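Local atomic coordinates of lipoprotein (Colwellia psychrerythraea, PDB entry 3O0Y), a protein that is a putative lipoprotein of unknown function, related by family to the metallopeptidase clan and possibly peptidase-like, with lipid binding also suggested. Residues 591-594 with 595-599; 446-449 with 450-454; 198-201 with 202-206; 537-540 with 541-545; 163-166 with 167-170. All coordinates share one frame; numbering follows the deposited sequence.

Followed from the N terminus, the contacts come in the order 5, 3, 2, 4, 1. All are local and lie in series, so none nests in another or crosses it. Contacts 5, 3, 2 and 4 each close helical turns, in helices 161-172, 197-210, 444-452 and 536-548. Contact 1 closes the first turn of helix 595-608, after the loop from helix 580-588. Two pairs meet in space. Contacts 3 and 4 touch where Val-198 packs on Glu-544, which joins helices 197-210 and 536-548. Contacts 1 and 2 touch where Gly-591 and Ala-592 pack beside Asn-451. Contact 5 stands apart, about 29 Å from contact 3 between centres.

Contact 1. Residues 591-594 with 595-599; sequences GAVP and MAVLS
The flat carbonyl group of Pro-594 receives two backbone N-H groups of the first helical turn. Leu-598 N lies 3.0 Å from Pro-594 O, with an N-H...O angle of 173°, and approaches nearly straight down the C=O line. Val-597 N gives a second, weak bond to the same oxygen. The next carbonyl, that of Met-595, also has two donors. Ser-599 N and Ser-599 OG reach Met-595 O from opposite faces of its plane, and the OG bond is 2.9 Å long.

The Pro-594 ring lies alongside Val-597 and points the same way. Its CD is 4.0 Å from Val-597 CG2. The other branch, Val-597 CG1, is 4.0 Å from Val-593 CG1, where the two valines meet nearly perpendicular. Val-593 CG2 sits between its own backbone N and carbonyl carbon. From there it meets Leu-598 CB at 3.9 Å.

Outside the turn, Val-108 of helix 100-117 packs on both Pro-594 and Val-597. Leu-598 rests on Leu-566 of helix 555-574. Met-595 N is hydrogen-bonded to Asp-297 OD2.

Pro-594 is the N-cap of helix 595-608. The apolar contact from Val-593, just before the cap, to Leu-598 five residues on is the pairing of a hydrophobic staple at a helix N terminus.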
loop_
_atom_site.group_PDB
_atom_site.type_symbol
_atom_site.label_atom_id
_atom_site.label_comp_id
_atom_site.label_asym_id
_atom_site.label_seq_id
_atom_site.Cartn_x
_atom_site.Cartn_y
_atom_site.Cartn_z
ATOM N N GLY A 591 -2.259 -17.263 -3.108
ATOM C CA GLY A 591 -2.699 -15.920 -2.740
ATOM C C GLY A 591 -1.951 -15.368 -1.542
ATOM O O GLY A 591 -1.207 -16.062 -0.870
ATOM N N ALA A 592 -2.236 -14.116 -1.233
ATOM C CA ALA A 592 -1.696 -13.460 -0.069
ATOM C C ALA A 592 -2.328 -14.062 1.178
ATOM O O ALA A 592 -3.553 -14.203 1.270
ATOM C CB ALA A 592 -1.984 -11.888 -0.122
ATOM N N VAL A 593 -1.489 -14.445 2.123
ATOM C CA VAL A 593 -1.922 -15.227 3.314
ATOM C C VAL A 593 -1.057 -14.815 4.526
ATOM O O VAL A 593 0.027 -14.290 4.386
ATOM C CB VAL A 593 -1.756 -16.743 3.066
ATOM C CG1 VAL A 593 -2.817 -17.307 2.031
ATOM C CG2 VAL A 593 -0.284 -17.064 2.534
ATOM N N PRO A 594 -1.523 -15.110 5.739
ATOM C CA PRO A 594 -0.668 -15.022 6.918
ATOM C C PRO A 594 0.471 -15.973 6.812
ATOM O O PRO A 594 0.380 -17.016 6.133
ATOM C CB PRO A 594 -1.600 -15.432 8.064
ATOM C CG PRO A 594 -2.931 -15.547 7.522
ATOM C CD PRO A 594 -2.859 -15.652 6.049
ATOM N N MET A 595 1.593 -15.605 7.407
ATOM C CA MET A 595 2.732 -16.481 7.472
ATOM C C MET A 595 2.450 -17.902 7.943
ATOM O O MET A 595 3.042 -18.861 7.427
ATOM C CB MET A 595 3.902 -15.816 8.215
ATOM C CG MET A 595 4.551 -14.530 7.404
ATOM S SD MET A 595 5.283 -14.775 5.755
ATOM C CE MET A 595 3.825 -14.214 4.792
ATOM N N ALA A 596 1.533 -18.059 8.892
ATOM C CA ALA A 596 1.233 -19.391 9.410
ATOM C C ALA A 596 0.627 -20.275 8.304
ATOM O O ALA A 596 0.944 -21.466 8.223
ATOM C CB ALA A 596 0.283 -19.308 10.582
ATOM N N VAL A 597 -0.159 -19.680 7.408
ATOM C CA VAL A 597 -0.771 -20.437 6.341
ATOM C C VAL A 597 0.268 -20.709 5.236
ATOM O O VAL A 597 0.297 -21.806 4.669
ATOM C CB VAL A 597 -1.994 -19.698 5.772
ATOM C CG1 VAL A 597 -2.515 -20.393 4.526
ATOM C CG2 VAL A 597 -3.091 -19.605 6.823
ATOM N N LEU A 598 1.070 -19.714 4.895
ATOM C CA LEU A 598 2.170 -19.931 3.943
ATOM C C LEU A 598 3.050 -21.109 4.463
ATOM O O LEU A 598 3.395 -21.992 3.687
ATOM C CB LEU A 598 3.000 -18.652 3.793
ATOM C CG LEU A 598 4.202 -18.777 2.819
ATOM C CD1 LEU A 598 3.770 -19.224 1.417
ATOM C CD2 LEU A 598 4.958 -17.423 2.772
ATOM N N SER A 599 3.330 -21.161 5.775
ATOM C CA SER A 599 4.227 -22.252 6.288
ATOM C C SER A 599 3.511 -23.608 6.112
ATOM O O SER A 599 4.150 -24.596 5.775
ATOM C CB SER A 599 4.656 -22.110 7.757
ATOM O OG SER A 599 5.187 -20.781 7.949
#

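Contact 2. Residues 446-449 with 450-454; sequences WQIA and LNLDQ
In the short helix 444-452, Trp-446 and Leu-450 meet one turn apart. Leu-450 CD1 lies 3.6 Å from Trp-446 CD1 and just as near NE1, so it touches the five-membered part of the indole. The methyl group comes in obliquely. Leu-450 CG is anti to the carbonyl carbon (chi1 -75°), which folds the side chain back along the helix. Leu-450 CG is thereby brought to 3.3 Å from Trp-446 O.

The indole ring also meets that of Phe-378 with the planes at about 80°, and Leu-588 of helix 580-588 packs on both Trp-446 and Leu-450. The contact thus lies in the buried helical body of this DUF885 protein, whose family is grouped with the metallopeptidase clan. Gln-447 NE2 rides over Asn-451 CB, 4.0 Å away, as the two side chains run along the same face, which helix 467-483 covers at Gln-447.

Ile-448 and Leu-452 have a looser contact, 4.5 Å between Ile-448 CG2 and Leu-452 CD1. Leu-452 CG leans instead over the backbone, 3.4 Å from Ile-448 O.

Four successive backbone bonds of the i+4 to i kind cross the contact. Asn-451 N to Gln-447 O is 2.9 Å long, and its donor lies in the carbonyl plane. Asp-453 N to Ala-449 O, 3.0 Å, is the last of the four. Beyond it Gln-454 N turns to Asn-451 O at 3.1 Å, a closer spacing along the chain. The Asp-453 carboxylate is tied to a loop by a hydrogen bond from OD1 to Ser-383 OG.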
loop_
_atom_site.group_PDB
_atom_site.type_symbol
_atom_site.label_atom_id
_atom_site.label_comp_id
_atom_site.label_asym_id
_atom_site.label_seq_id
_atom_site.Cartn_x
_atom_site.Cartn_y
_atom_site.Cartn_z
ATOM N N TRP A 446 3.296 -9.048 -10.539
ATOM C CA TRP A 446 3.275 -10.459 -10.783
ATOM C C TRP A 446 2.447 -11.143 -9.658
ATOM O O TRP A 446 1.604 -11.993 -9.934
ATOM C CB TRP A 446 4.691 -11.011 -10.883
ATOM C CG TRP A 446 4.799 -12.371 -11.532
ATOM C CD1 TRP A 446 5.002 -13.570 -10.900
ATOM C CD2 TRP A 446 4.836 -12.644 -12.926
ATOM N NE1 TRP A 446 5.149 -14.560 -11.816
ATOM C CE2 TRP A 446 5.035 -14.034 -13.065
ATOM C CE3 TRP A 446 4.721 -11.846 -14.070
ATOM C CZ2 TRP A 446 5.124 -14.655 -14.300
ATOM C CZ3 TRP A 446 4.813 -12.472 -15.277
ATOM C CH2 TRP A 446 5.071 -13.842 -15.397
ATOM N N GLN A 447 2.694 -10.740 -8.427
ATOM C CA GLN A 447 2.065 -11.374 -7.260
ATOM C C GLN A 447 0.601 -11.046 -7.192
ATOM O O GLN A 447 -0.243 -11.978 -7.149
ATOM C CB GLN A 447 2.786 -10.990 -5.990
ATOM C CG GLN A 447 2.215 -11.503 -4.708
ATOM C CD GLN A 447 1.138 -10.619 -4.175
ATOM O OE1 GLN A 447 1.392 -9.499 -3.766
ATOM N NE2 GLN A 447 -0.091 -11.206 -4.023
ATOM N N ILE A 448 0.291 -9.757 -7.274
ATOM C CA ILE A 448 -1.145 -9.322 -7.167
ATOM C C ILE A 448 -2.008 -9.885 -8.304
ATOM O O ILE A 448 -3.107 -10.363 -8.109
ATOM C CB ILE A 448 -1.212 -7.798 -7.084
ATOM C CG1 ILE A 448 -0.778 -7.380 -5.684
ATOM C CG2 ILE A 448 -2.617 -7.209 -7.434
ATOM C CD1 ILE A 448 -0.495 -5.932 -5.528
ATOM N N ALA A 449 -1.511 -9.830 -9.520
ATOM C CA ALA A 449 -2.209 -10.367 -10.638
ATOM C C ALA A 449 -2.432 -11.875 -10.553
ATOM O O ALA A 449 -3.549 -12.384 -10.807
ATOM C CB ALA A 449 -1.436 -9.982 -11.975
ATOM N N LEU A 450 -1.406 -12.623 -10.119
ATOM C CA LEU A 450 -1.618 -14.057 -9.861
ATOM C C LEU A 450 -2.689 -14.277 -8.788
ATOM O O LEU A 450 -3.494 -15.175 -8.923
ATOM C CB LEU A 450 -0.300 -14.778 -9.544
ATOM C CG LEU A 450 0.602 -15.024 -10.727
ATOM C CD1 LEU A 450 2.031 -15.496 -10.247
ATOM C CD2 LEU A 450 -0.044 -16.075 -11.757
ATOM N N ASN A 451 -2.675 -13.490 -7.714
ATOM C CA ASN A 451 -3.663 -13.688 -6.676
ATOM C C ASN A 451 -5.065 -13.419 -7.230
ATOM O O ASN A 451 -5.978 -14.206 -6.938
ATOM C CB ASN A 451 -3.405 -12.756 -5.540
ATOM C CG ASN A 451 -4.129 -13.147 -4.268
ATOM O OD1 ASN A 451 -5.025 -14.051 -4.236
ATOM N ND2 ASN A 451 -3.775 -12.472 -3.206
ATOM N N LEU A 452 -5.207 -12.385 -8.083
ATOM C CA LEU A 452 -6.514 -12.115 -8.659
ATOM C C LEU A 452 -6.994 -13.252 -9.524
ATOM O O LEU A 452 -8.192 -13.596 -9.522
ATOM C CB LEU A 452 -6.461 -10.871 -9.515
ATOM C CG LEU A 452 -6.392 -9.570 -8.800
ATOM C CD1 LEU A 452 -6.128 -8.417 -9.896
ATOM C CD2 LEU A 452 -7.631 -9.272 -7.900
ATOM N N ASP A 453 -6.054 -13.932 -10.216
ATOM C CA ASP A 453 -6.400 -15.049 -11.047
ATOM C C ASP A 453 -6.918 -16.346 -10.305
ATOM O O ASP A 453 -7.425 -17.279 -10.971
ATOM C CB ASP A 453 -5.231 -15.477 -11.909
ATOM C CG ASP A 453 -5.023 -14.637 -13.155
ATOM O OD1 ASP A 453 -5.957 -13.986 -13.674
ATOM O OD2 ASP A 453 -3.817 -14.634 -13.608
ATOM N N GLN A 454 -6.786 -16.410 -8.987
ATOM C CA GLN A 454 -7.270 -17.540 -8.208
ATOM C C GLN A 454 -8.751 -17.510 -7.985
ATOM O O GLN A 454 -9.268 -17.298 -6.875
ATOM C CB GLN A 454 -6.451 -17.712 -6.916
ATOM C CG GLN A 454 -4.920 -17.681 -7.148
ATOM C CD GLN A 454 -4.428 -18.579 -8.278
ATOM O OE1 GLN A 454 -3.759 -18.080 -9.217
ATOM N NE2 GLN A 454 -4.793 -19.818 -8.254
#

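Contact 3. Residues 198-201 with 202-206; sequences VTLQ and GAIKY
Leu-200 O accepts the shortest backbone bond of this contact, 2.9 Å from Ile-204 N, with an N-H...O angle of 166°. The same oxygen is also sheltered by carbon. Ile-204 CG1 lies 3.3 Å from Leu-200 O, and Ile-204 CD1 is almost as near. With CG1 anti to the carbonyl carbon (chi1 -71°), the long branch of Ile-204 runs back over that carbonyl. Its CD1 then comes within 4.4 Å of Leu-200 CG, a loose apolar contact. Both side chains pack on Ser-265 of helix 236-268 and on Leu-269 after it.

Three more backbone bonds flank this one. Gly-202 N to Val-198 O and Ala-203 N to Thr-199 O are both 3.0 Å. Lys-205 N to Gln-201 O is 3.1 Å. Lys-205 CB lies over Gln-201 O, and the rest of its extended chain leads away.

Other sides of the helix meet other parts of the fold: Val-198 packs on Met-547 of helix 536-548, and Tyr-206 OH is hydrogen-bonded to Leu-145 O.

The arrangement is two regular alpha-helical turns of helix 197-210, packed on helices 236-268 and 536-548, with Gln-201 and Lys-205 on the solvent side.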
loop_
_atom_site.group_PDB
_atom_site.type_symbol
_atom_site.label_atom_id
_atom_site.label_comp_id
_atom_site.label_asym_id
_atom_site.label_seq_id
_atom_site.Cartn_x
_atom_site.Cartn_y
_atom_site.Cartn_z
ATOM N N VAL A 198 2.772 17.290 14.338
ATOM C CA VAL A 198 3.364 17.116 13.022
ATOM C C VAL A 198 2.368 16.470 12.031
ATOM O O VAL A 198 2.278 16.894 10.846
ATOM C CB VAL A 198 4.719 16.390 13.143
ATOM C CG1 VAL A 198 5.180 15.806 11.767
ATOM C CG2 VAL A 198 5.831 17.313 13.676
ATOM N N THR A 199 1.685 15.428 12.477
ATOM C CA THR A 199 0.743 14.699 11.614
ATOM C C THR A 199 -0.441 15.593 11.294
ATOM O O THR A 199 -0.814 15.725 10.137
ATOM C CB THR A 199 0.237 13.412 12.264
ATOM O OG1 THR A 199 1.367 12.571 12.530
ATOM C CG2 THR A 199 -0.810 12.670 11.372
ATOM N N LEU A 200 -0.994 16.251 12.307
ATOM C CA LEU A 200 -2.078 17.170 12.095
ATOM C C LEU A 200 -1.706 18.368 11.200
ATOM O O LEU A 200 -2.514 18.795 10.370
ATOM C CB LEU A 200 -2.667 17.594 13.438
ATOM C CG LEU A 200 -4.107 18.062 13.516
ATOM C CD1 LEU A 200 -5.118 17.112 12.852
ATOM C CD2 LEU A 200 -4.451 18.254 14.985
ATOM N N GLN A 201 -0.508 18.922 11.372
ATOM C CA GLN A 201 -0.049 20.039 10.570
ATOM C C GLN A 201 0.087 19.589 9.130
ATOM O O GLN A 201 -0.195 20.357 8.212
ATOM C CB GLN A 201 1.304 20.552 11.062
ATOM C CG GLN A 201 1.244 21.256 12.417
ATOM C CD GLN A 201 2.606 21.578 13.019
ATOM O OE1 GLN A 201 3.569 20.780 12.941
ATOM N NE2 GLN A 201 2.682 22.748 13.669
ATOM N N GLY A 202 0.551 18.346 8.912
ATOM C CA GLY A 202 0.687 17.868 7.556
ATOM C C GLY A 202 -0.688 17.666 6.896
ATOM O O GLY A 202 -0.887 18.035 5.704
ATOM N N ALA A 203 -1.669 17.189 7.687
ATOM C CA ALA A 203 -3.066 17.067 7.201
ATOM C C ALA A 203 -3.630 18.463 6.820
ATOM O O ALA A 203 -4.270 18.647 5.778
ATOM C CB ALA A 203 -3.941 16.432 8.199
ATOM N N ILE A 204 -3.438 19.436 7.684
ATOM C CA ILE A 204 -3.900 20.799 7.400
ATOM C C ILE A 204 -3.318 21.348 6.117
ATOM O O ILE A 204 -4.041 21.963 5.304
ATOM C CB ILE A 204 -3.622 21.691 8.641
ATOM C CG1 ILE A 204 -4.578 21.290 9.728
ATOM C CG2 ILE A 204 -3.792 23.240 8.358
ATOM C CD1 ILE A 204 -4.118 21.737 11.158
ATOM N N LYS A 205 -2.034 21.113 5.897
ATOM C CA LYS A 205 -1.365 21.640 4.742
ATOM C C LYS A 205 -2.017 21.024 3.506
ATOM O O LYS A 205 -2.232 21.720 2.493
ATOM C CB LYS A 205 0.128 21.332 4.759
ATOM C CG LYS A 205 0.826 21.590 3.405
ATOM C CD LYS A 205 2.359 21.525 3.548
ATOM C CE LYS A 205 3.060 21.403 2.186
ATOM N NZ LYS A 205 4.447 20.816 2.363
ATOM N N TYR A 206 -2.311 19.729 3.571
ATOM C CA TYR A 206 -2.983 19.044 2.447
ATOM C C TYR A 206 -4.356 19.643 2.184
ATOM O O TYR A 206 -4.724 19.962 1.052
ATOM C CB TYR A 206 -3.125 17.541 2.735
ATOM C CG TYR A 206 -4.098 16.894 1.749
ATOM C CD1 TYR A 206 -3.702 16.565 0.464
ATOM C CD2 TYR A 206 -5.440 16.686 2.096
ATOM C CE1 TYR A 206 -4.612 16.013 -0.452
ATOM C CE2 TYR A 206 -6.339 16.126 1.184
ATOM C CZ TYR A 206 -5.917 15.822 -0.089
ATOM O OH TYR A 206 -6.847 15.256 -0.973
#

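Contact 4. Residues 537-540 with 541-545; sequences SDVV and AEIER. With SO4 (sulfate ion), chain D.
Val-540 CG1 lies against the carboxylate end of Glu-544, 3.6 Å from OE2, as both side chains leave the helix in one direction. On the buried side Val-539 and Ile-543 pair likewise, and Val-539 CG1 is 4.1 Å from Ile-543 CG1. Ile-543 N to Val-539 O is a nearly straight bond of 2.9 Å (176° at the hydrogen). Glu-544 N to Val-540 O follows at 3.0 Å. Glu-542 CG lies 3.3 Å from Asp-538 O, which also accepts a hydrogen bond from Glu-542 N.

The next shell holds the side chains in place. Glu-544 OE2 forms a salt bridge with Arg-521, and Glu-542 OE1 has its strong partner in Arg-507. The pairing of Glu-542 OE1 with Arg-545 NH2 is a long one, through charge alone, because the carboxylate oxygen lies well out of the guanidinium plane.

Arg-545 reaches away from the helix with its CG anti to the backbone N (chi1 158°) and its chain extended to NE. Sulfate oxygen O4 sits at the edge of the guanidinium, in its plane. Arg-545 NH2 holds O4 at 2.7 Å, and Arg-545 NH1 adds a weak bond at 3.2 Å.

The sulfate, probably carried over from the crystallisation solution, is bound as well by Arg-504, Arg-507 and Tyr-556. The helix packs through Val-539 and Ile-543 on helix 521-532, while Arg-545, near the C-terminal end of helix 536-548, leaves it to complete an anion site of three arginines and a tyrosine.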
loop_
_atom_site.group_PDB
_atom_site.type_symbol
_atom_site.label_atom_id
_atom_site.label_comp_id
_atom_site.label_asym_id
_atom_site.label_seq_id
_atom_site.Cartn_x
_atom_site.Cartn_y
_atom_site.Cartn_z
ATOM N N SER A 537 14.880 15.270 2.506
ATOM C CA SER A 537 13.464 15.600 2.296
ATOM C C SER A 537 12.647 14.337 2.070
ATOM O O SER A 537 11.475 14.236 2.529
ATOM C CB SER A 537 13.291 16.595 1.133
ATOM O OG SER A 537 13.801 16.027 -0.073
ATOM N N ASP A 538 13.291 13.329 1.476
ATOM C CA ASP A 538 12.676 12.018 1.306
ATOM C C ASP A 538 12.575 11.315 2.672
ATOM O O ASP A 538 11.512 10.761 3.041
ATOM C CB ASP A 538 13.459 11.226 0.252
ATOM C CG ASP A 538 13.548 12.027 -1.103
ATOM O OD1 ASP A 538 12.475 12.585 -1.462
ATOM O OD2 ASP A 538 14.637 12.171 -1.759
ATOM N N VAL A 539 13.626 11.424 3.459
ATOM C CA VAL A 539 13.575 10.855 4.787
ATOM C C VAL A 539 12.519 11.478 5.667
ATOM O O VAL A 539 11.846 10.764 6.383
ATOM C CB VAL A 539 14.949 10.824 5.435
ATOM C CG1 VAL A 539 14.849 10.220 6.874
ATOM C CG2 VAL A 539 15.846 9.944 4.574
ATOM N N VAL A 540 12.356 12.794 5.619
ATOM C CA VAL A 540 11.324 13.504 6.390
ATOM C C VAL A 540 9.930 12.920 6.065
ATOM O O VAL A 540 9.155 12.576 6.977
ATOM C CB VAL A 540 11.289 15.009 6.127
ATOM C CG1 VAL A 540 10.039 15.575 6.769
ATOM C CG2 VAL A 540 12.524 15.695 6.760
ATOM N N ALA A 541 9.642 12.722 4.772
ATOM C CA ALA A 541 8.340 12.166 4.404
ATOM C C ALA A 541 8.158 10.729 4.904
ATOM O O ALA A 541 7.054 10.353 5.321
ATOM C CB ALA A 541 8.122 12.258 2.907
ATOM N N GLU A 542 9.221 9.917 4.865
ATOM C CA GLU A 542 9.143 8.578 5.368
ATOM C C GLU A 542 8.871 8.531 6.863
ATOM O O GLU A 542 7.970 7.802 7.352
ATOM C CB GLU A 542 10.425 7.824 5.066
ATOM C CG GLU A 542 10.697 7.615 3.616
ATOM C CD GLU A 542 9.837 6.578 2.993
ATOM O OE1 GLU A 542 9.508 5.529 3.636
ATOM O OE2 GLU A 542 9.471 6.845 1.849
ATOM N N ILE A 543 9.672 9.255 7.633
ATOM C CA ILE A 543 9.482 9.236 9.097
ATOM C C ILE A 543 8.051 9.723 9.461
ATOM O O ILE A 543 7.358 9.096 10.261
ATOM C CB ILE A 543 10.566 10.106 9.837
ATOM C CG1 ILE A 543 11.947 9.491 9.631
ATOM C CG2 ILE A 543 10.153 10.335 11.374
ATOM C CD1 ILE A 543 12.077 7.969 9.883
ATOM N N GLU A 544 7.539 10.759 8.790
ATOM C CA GLU A 544 6.165 11.198 9.058
ATOM C C GLU A 544 5.093 10.180 8.634
ATOM O O GLU A 544 4.071 10.029 9.259
ATOM C CB GLU A 544 5.887 12.591 8.481
ATOM C CG GLU A 544 6.864 13.654 9.160
ATOM C CD GLU A 544 6.707 15.076 8.705
ATOM O OE1 GLU A 544 5.756 15.349 7.930
ATOM O OE2 GLU A 544 7.461 15.950 9.210
ATOM N N ARG A 545 5.356 9.451 7.565
ATOM C CA ARG A 545 4.525 8.323 7.160
ATOM C C ARG A 545 4.492 7.287 8.310
ATOM O O ARG A 545 3.409 6.808 8.662
ATOM C CB ARG A 545 5.098 7.670 5.879
ATOM C CG ARG A 545 4.678 6.254 5.637
ATOM C CD ARG A 545 5.359 5.708 4.371
ATOM N NE ARG A 545 5.326 4.269 4.336
ATOM C CZ ARG A 545 5.738 3.574 3.295
ATOM N NH1 ARG A 545 5.716 2.271 3.344
ATOM N NH2 ARG A 545 6.201 4.219 2.229
HETATM S S SO4 D . 7.387 1.321 -0.396
HETATM O O1 SO4 D . 8.563 0.465 -0.080
HETATM O O2 SO4 D . 7.479 1.716 -1.763
HETATM O O3 SO4 D . 6.102 0.589 -0.282
HETATM O O4 SO4 D . 7.257 2.379 0.570
#

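Contact 5. Residues 163-166 with 167-170; sequences EALD and YIVR
Apolar contact joins Leu-165 and Ile-168, where Leu-165 CD2 lies 4.3 Å from Ile-168 CD1. The two ends only brush each other. Helix 236-268 covers both, with Leu-242 on Leu-165, and Gln-245, Val-246 and Lys-249 on Ile-168.

Other side chains lean on backbone carbonyls. Val-169 CG2 is anti to its own carbonyl carbon and comes to 3.2 Å from Leu-165 O. Arg-170 CG, also anti to its own carbonyl carbon (chi1 -82°), lies 3.3 Å from Asp-166 O, and the chain then extends to NE.

Backbone hydrogen bonds run from each residue of 167-170 to the carbonyl four positions earlier. Val-169 N to Leu-165 O is the shortest, 2.9 Å, with an N-H...O angle of 165°. Arg-170 N to Asp-166 O is 3.0 Å. The first two are longer, Tyr-167 N to Glu-163 O at 3.3 Å and Ile-168 N to Ala-164 O at 3.2 Å. Tyr-167 N also makes a weak bond to Ala-164 O, so that oxygen has two donors. This is the middle of helix 161-172, one of the many helices that make up most of this DUF885 protein.

Polar side-chain bonds tie the helix to its neighbours. Arg-170 NE is hydrogen-bonded to Asp-67 O and NH1 to Thr-51 OG1, Tyr-167 OH is hydrogen-bonded to Phe-220 O, and Glu-163 OE1 is hydrogen-bonded to Thr-159 OG1.

Aromatic contact comes from the ring of Tyr-167, which meets Phe-224 with the planes about 30° apart.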
loop_
_atom_site.group_PDB
_atom_site.type_symbol
_atom_site.label_atom_id
_atom_site.label_comp_id
_atom_site.label_asym_id
_atom_site.label_seq_id
_atom_site.Cartn_x
_atom_site.Cartn_y
_atom_site.Cartn_z
ATOM N N GLU A 163 -22.253 7.384 -16.408
ATOM C CA GLU A 163 -21.017 7.438 -15.598
ATOM C C GLU A 163 -20.629 8.870 -15.233
ATOM O O GLU A 163 -20.209 9.126 -14.128
ATOM C CB GLU A 163 -19.896 6.735 -16.311
ATOM C CG GLU A 163 -20.095 5.200 -16.364
ATOM C CD GLU A 163 -19.074 4.438 -17.204
ATOM O OE1 GLU A 163 -18.136 5.006 -17.832
ATOM O OE2 GLU A 163 -19.177 3.198 -17.191
ATOM N N ALA A 164 -20.840 9.838 -16.123
ATOM C CA ALA A 164 -20.582 11.231 -15.748
ATOM C C ALA A 164 -21.473 11.654 -14.609
ATOM O O ALA A 164 -21.064 12.373 -13.707
ATOM C CB ALA A 164 -20.832 12.149 -16.945
ATOM N N LEU A 165 -22.712 11.240 -14.668
ATOM C CA LEU A 165 -23.677 11.615 -13.652
ATOM C C LEU A 165 -23.333 10.916 -12.317
ATOM O O LEU A 165 -23.480 11.507 -11.245
ATOM C CB LEU A 165 -25.091 11.295 -14.097
ATOM C CG LEU A 165 -25.676 12.217 -15.210
ATOM C CD1 LEU A 165 -26.997 11.664 -15.752
ATOM C CD2 LEU A 165 -25.853 13.668 -14.716
ATOM N N ASP A 166 -22.833 9.696 -12.358
ATOM C CA ASP A 166 -22.327 9.083 -11.096
ATOM C C ASP A 166 -21.207 9.877 -10.371
ATOM O O ASP A 166 -21.142 9.957 -9.107
ATOM C CB ASP A 166 -21.793 7.687 -11.339
ATOM C CG ASP A 166 -22.866 6.662 -11.745
ATOM O OD1 ASP A 166 -24.059 6.898 -11.542
ATOM O OD2 ASP A 166 -22.479 5.609 -12.333
ATOM N N TYR A 167 -20.345 10.498 -11.173
ATOM C CA TYR A 167 -19.255 11.351 -10.660
ATOM C C TYR A 167 -19.829 12.594 -9.992
ATOM O O TYR A 167 -19.439 12.948 -8.879
ATOM C CB TYR A 167 -18.338 11.684 -11.852
ATOM C CG TYR A 167 -17.047 12.387 -11.620
ATOM C CD1 TYR A 167 -15.915 11.683 -11.258
ATOM C CD2 TYR A 167 -16.950 13.780 -11.745
ATOM C CE1 TYR A 167 -14.641 12.337 -11.168
ATOM C CE2 TYR A 167 -15.697 14.422 -11.681
ATOM C CZ TYR A 167 -14.577 13.708 -11.331
ATOM O OH TYR A 167 -13.356 14.329 -11.220
ATOM N N ILE A 168 -20.841 13.193 -10.624
ATOM C CA ILE A 168 -21.495 14.376 -10.092
ATOM C C ILE A 168 -22.200 14.097 -8.778
ATOM O O ILE A 168 -22.113 14.882 -7.808
ATOM C CB ILE A 168 -22.433 14.992 -11.179
ATOM C CG1 ILE A 168 -21.556 15.627 -12.251
ATOM C CG2 ILE A 168 -23.403 16.032 -10.577
ATOM C CD1 ILE A 168 -22.292 15.799 -13.603
ATOM N N VAL A 169 -22.921 12.993 -8.771
ATOM C CA VAL A 169 -23.680 12.561 -7.601
ATOM C C VAL A 169 -22.726 12.288 -6.410
ATOM O O VAL A 169 -23.027 12.622 -5.256
ATOM C CB VAL A 169 -24.536 11.372 -7.960
ATOM C CG1 VAL A 169 -25.074 10.707 -6.723
ATOM C CG2 VAL A 169 -25.679 11.869 -8.918
ATOM N N ARG A 170 -21.586 11.684 -6.719
ATOM C CA ARG A 170 -20.570 11.464 -5.666
ATOM C C ARG A 170 -20.045 12.765 -5.090
ATOM O O ARG A 170 -19.994 12.944 -3.847
ATOM C CB ARG A 170 -19.443 10.569 -6.219
ATOM C CG ARG A 170 -19.867 9.105 -6.137
ATOM C CD ARG A 170 -18.692 8.154 -6.417
ATOM N NE ARG A 170 -18.923 6.805 -5.877
ATOM C CZ ARG A 170 -18.295 5.718 -6.302
ATOM N NH1 ARG A 170 -17.347 5.793 -7.227
ATOM N NH2 ARG A 170 -18.561 4.561 -5.729
#